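Local coordinates for EmGH1 (Erythrobacter marinus, PDB 5Z87), which probably hydrolyses beta-glucosidic bonds as a family 3 glycoside hydrolase, at residues R45-L50 / A379-G384. Sequence-based numbering, arbitrary orientation.
Sequences RRAAAL and AKFKCG
Phe381 reaches from the last turn of helix 366-382 and lays its ring under Arg46 of helix 43-51. Arg46 CB sits over the ring centre, 3.7 Å from the Phe381 centroid and almost on the ring normal, a CH-pi contact. CG, anti to the carbonyl carbon (chi1 -63°), rises off the ring and has no Phe381 atom within 4.2 Å. A bend at chi3 (66°) brings the chain down past the CD1-CE1 rim. Arg46 CD approaches Phe381 CD1 at 4.1 Å. NE and CZ follow, with CZ 3.4 Å from Phe381 CD1, which sits over one guanidinium face, offset toward its rim. At the tip, Arg46 NH2 comes alongside the ring rim, 3.4 Å from Phe381 CE1. The two planes are 45° apart. The polar ends bind elsewhere, NH1 in a salt bridge to Asp387, NE in a hydrogen bond to Tyr36 O. Beyond Arg46, Ala47 CB meets Phe381 CD2 at 4.1 Å, and Leu50 CD2 meets Phe381 CZ obliquely at 3.9 Å. With an alanine here, a gap is likely to open between the helices and Arg46 CB to lose the ring beneath it. A Schellman motif at Gly384 ends helix 366-382. This is helix-helix packing: helix 43-51, near the chain start, meets that end in the TIM-barrel region of this family 3 enzyme.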
ATOM      1  N   ARG A  45      13.459  29.952  31.305  1.00 27.25           N
ATOM      2  CA  ARG A  45      13.353  30.515  32.644  1.00 31.55           C
ATOM      3  C   ARG A  45      12.425  31.724  32.663  1.00 24.11           C
ATOM      4  O   ARG A  45      11.640  31.888  33.603  1.00 23.45           O
ATOM      5  CB  ARG A  45      14.747  30.840  33.176  1.00 27.81           C
ATOM      6  CG  ARG A  45      15.522  29.543  33.474  1.00 31.43           C
ATOM      7  CD  ARG A  45      16.973  29.765  33.873  1.00 34.01           C
ATOM      8  NE  ARG A  45      17.088  30.315  35.220  1.00 47.24           N
ATOM      9  CZ  ARG A  45      18.228  30.737  35.757  1.00 54.20           C
ATOM     10  NH1 ARG A  45      19.357  30.666  35.060  1.00 39.76           N
ATOM     11  NH2 ARG A  45      18.238  31.232  36.987  1.00 47.04           N
ATOM     12  N   ARG A  46      12.439  32.542  31.607  1.00 23.56           N
ATOM     13  CA  ARG A  46      11.481  33.640  31.545  1.00 20.91           C
ATOM     14  C   ARG A  46      10.058  33.116  31.445  1.00 24.62           C
ATOM     15  O   ARG A  46       9.135  33.706  32.020  1.00 30.91           O
ATOM     16  CB  ARG A  46      11.804  34.581  30.382  1.00 21.29           C
ATOM     17  CG  ARG A  46      13.166  35.255  30.519  1.00 28.06           C
ATOM     18  CD  ARG A  46      13.535  36.063  29.285  1.00 23.79           C
ATOM     19  NE  ARG A  46      12.636  37.199  29.122  1.00 22.86           N
ATOM     20  CZ  ARG A  46      12.693  38.063  28.114  1.00 27.77           C
ATOM     21  NH1 ARG A  46      13.606  37.921  27.161  1.00 29.64           N
ATOM     22  NH2 ARG A  46      11.824  39.063  28.056  1.00 24.76           N
ATOM     23  N   ALA A  47       9.856  31.995  30.742  1.00 27.18           N
ATOM     24  CA  ALA A  47       8.497  31.461  30.588  1.00 29.29           C
ATOM     25  C   ALA A  47       7.965  30.902  31.902  1.00 25.10           C
ATOM     26  O   ALA A  47       6.796  31.111  32.245  1.00 25.83           O
ATOM     27  CB  ALA A  47       8.457  30.380  29.500  1.00 20.57           C
ATOM     28  N   ALA A  48       8.800  30.182  32.651  1.00 23.97           N
ATOM     29  CA  ALA A  48       8.368  29.706  33.963  1.00 33.71           C
ATOM     30  C   ALA A  48       8.019  30.874  34.882  1.00 24.00           C
ATOM     31  O   ALA A  48       6.975  30.872  35.542  1.00 27.55           O
ATOM     32  CB  ALA A  48       9.454  28.829  34.589  1.00 28.66           C
ATOM     33  N   ALA A  49       8.888  31.887  34.934  1.00 27.62           N
ATOM     34  CA  ALA A  49       8.621  33.031  35.804  1.00 29.99           C
ATOM     35  C   ALA A  49       7.302  33.705  35.438  1.00 30.06           C
ATOM     36  O   ALA A  49       6.524  34.093  36.319  1.00 29.13           O
ATOM     37  CB  ALA A  49       9.783  34.021  35.738  1.00 20.48           C
ATOM     38  N   LEU A  50       7.017  33.827  34.141  1.00 32.00           N
ATOM     39  CA  LEU A  50       5.774  34.463  33.726  1.00 23.15           C
ATOM     40  C   LEU A  50       4.578  33.585  34.044  1.00 27.27           C
ATOM     41  O   LEU A  50       3.533  34.080  34.499  1.00 23.65           O
ATOM     42  CB  LEU A  50       5.824  34.779  32.232  1.00 23.60           C
ATOM     43  CG  LEU A  50       4.547  35.352  31.610  1.00 24.13           C
ATOM     44  CD1 LEU A  50       4.141  36.635  32.322  1.00 23.87           C
ATOM     45  CD2 LEU A  50       4.713  35.588  30.097  1.00 22.21           C
ATOM     46  N   ALA A 379       8.573  29.587  23.725  1.00 22.77           N
ATOM     47  CA  ALA A 379       8.817  29.813  22.308  1.00 23.85           C
ATOM     48  C   ALA A 379       8.686  31.293  21.974  1.00 21.57           C
ATOM     49  O   ALA A 379       9.492  31.836  21.207  1.00 23.59           O
ATOM     50  CB  ALA A 379       7.855  28.968  21.461  1.00 19.43           C
ATOM     51  N   LYS A 380       7.695  31.968  22.564  1.00 19.92           N
ATOM     52  CA  LYS A 380       7.520  33.396  22.297  1.00 26.68           C
ATOM     53  C   LYS A 380       8.728  34.202  22.781  1.00 22.83           C
ATOM     54  O   LYS A 380       9.225  35.079  22.064  1.00 28.60           O
ATOM     55  CB  LYS A 380       6.227  33.899  22.942  1.00 25.69           C
ATOM     56  CG  LYS A 380       4.986  33.302  22.330  1.00 19.13           C
ATOM     57  CD  LYS A 380       3.704  33.841  22.934  1.00 18.99           C
ATOM     58  CE  LYS A 380       2.534  33.576  21.967  1.00 18.31           C
ATOM     59  NZ  LYS A 380       1.200  34.002  22.489  1.00 17.26           N
ATOM     60  N   PHE A 381       9.228  33.908  23.980  1.00 21.11           N
ATOM     61  CA  PHE A 381      10.439  34.575  24.447  1.00 22.59           C
ATOM     62  C   PHE A 381      11.597  34.333  23.484  1.00 25.88           C
ATOM     63  O   PHE A 381      12.261  35.281  23.045  1.00 24.65           O
ATOM     64  CB  PHE A 381      10.784  34.109  25.870  1.00 26.81           C
ATOM     65  CG  PHE A 381       9.947  34.780  26.950  1.00 28.21           C
ATOM     66  CD1 PHE A 381      10.067  36.152  27.195  1.00 27.63           C
ATOM     67  CD2 PHE A 381       9.046  34.048  27.716  1.00 25.44           C
ATOM     68  CE1 PHE A 381       9.292  36.784  28.175  1.00 24.12           C
ATOM     69  CE2 PHE A 381       8.273  34.667  28.707  1.00 28.70           C
ATOM     70  CZ  PHE A 381       8.395  36.039  28.935  1.00 28.01           C
ATOM     71  N   LYS A 382      11.811  33.067  23.098  1.00 24.40           N
ATOM     72  CA  LYS A 382      12.894  32.716  22.180  1.00 22.08           C
ATOM     73  C   LYS A 382      12.792  33.468  20.849  1.00 24.35           C
ATOM     74  O   LYS A 382      13.814  33.860  20.268  1.00 23.40           O
ATOM     75  CB  LYS A 382      12.896  31.197  21.936  1.00 19.65           C
ATOM     76  CG  LYS A 382      14.027  30.721  21.008  1.00 25.39           C
ATOM     77  CD  LYS A 382      14.392  29.236  21.215  1.00 22.79           C
ATOM     78  CE  LYS A 382      15.575  28.841  20.343  1.00 26.08           C
ATOM     79  NZ  LYS A 382      15.974  27.402  20.480  1.00 40.21           N
ATOM     80  N   CYS A 383      11.573  33.667  20.342  1.00 17.47           N
ATOM     81  CA  CYS A 383      11.395  34.394  19.095  1.00 24.98           C
ATOM     82  C   CYS A 383      11.422  35.901  19.279  1.00 26.69           C
ATOM     83  O   CYS A 383      11.254  36.625  18.292  1.00 27.50           O
ATOM     84  CB  CYS A 383      10.083  33.981  18.422  1.00 20.30           C
ATOM     85  SG  CYS A 383      10.123  32.237  17.906  1.00 25.07           S
ATOM     86  N   GLY A 384      11.613  36.383  20.503  1.00 25.07           N
ATOM     87  CA  GLY A 384      11.743  37.809  20.738  1.00 26.22           C
ATOM     88  C   GLY A 384      10.455  38.595  20.740  1.00 28.00           C
ATOM     89  O   GLY A 384      10.510  39.825  20.650  1.00 31.08           O
TER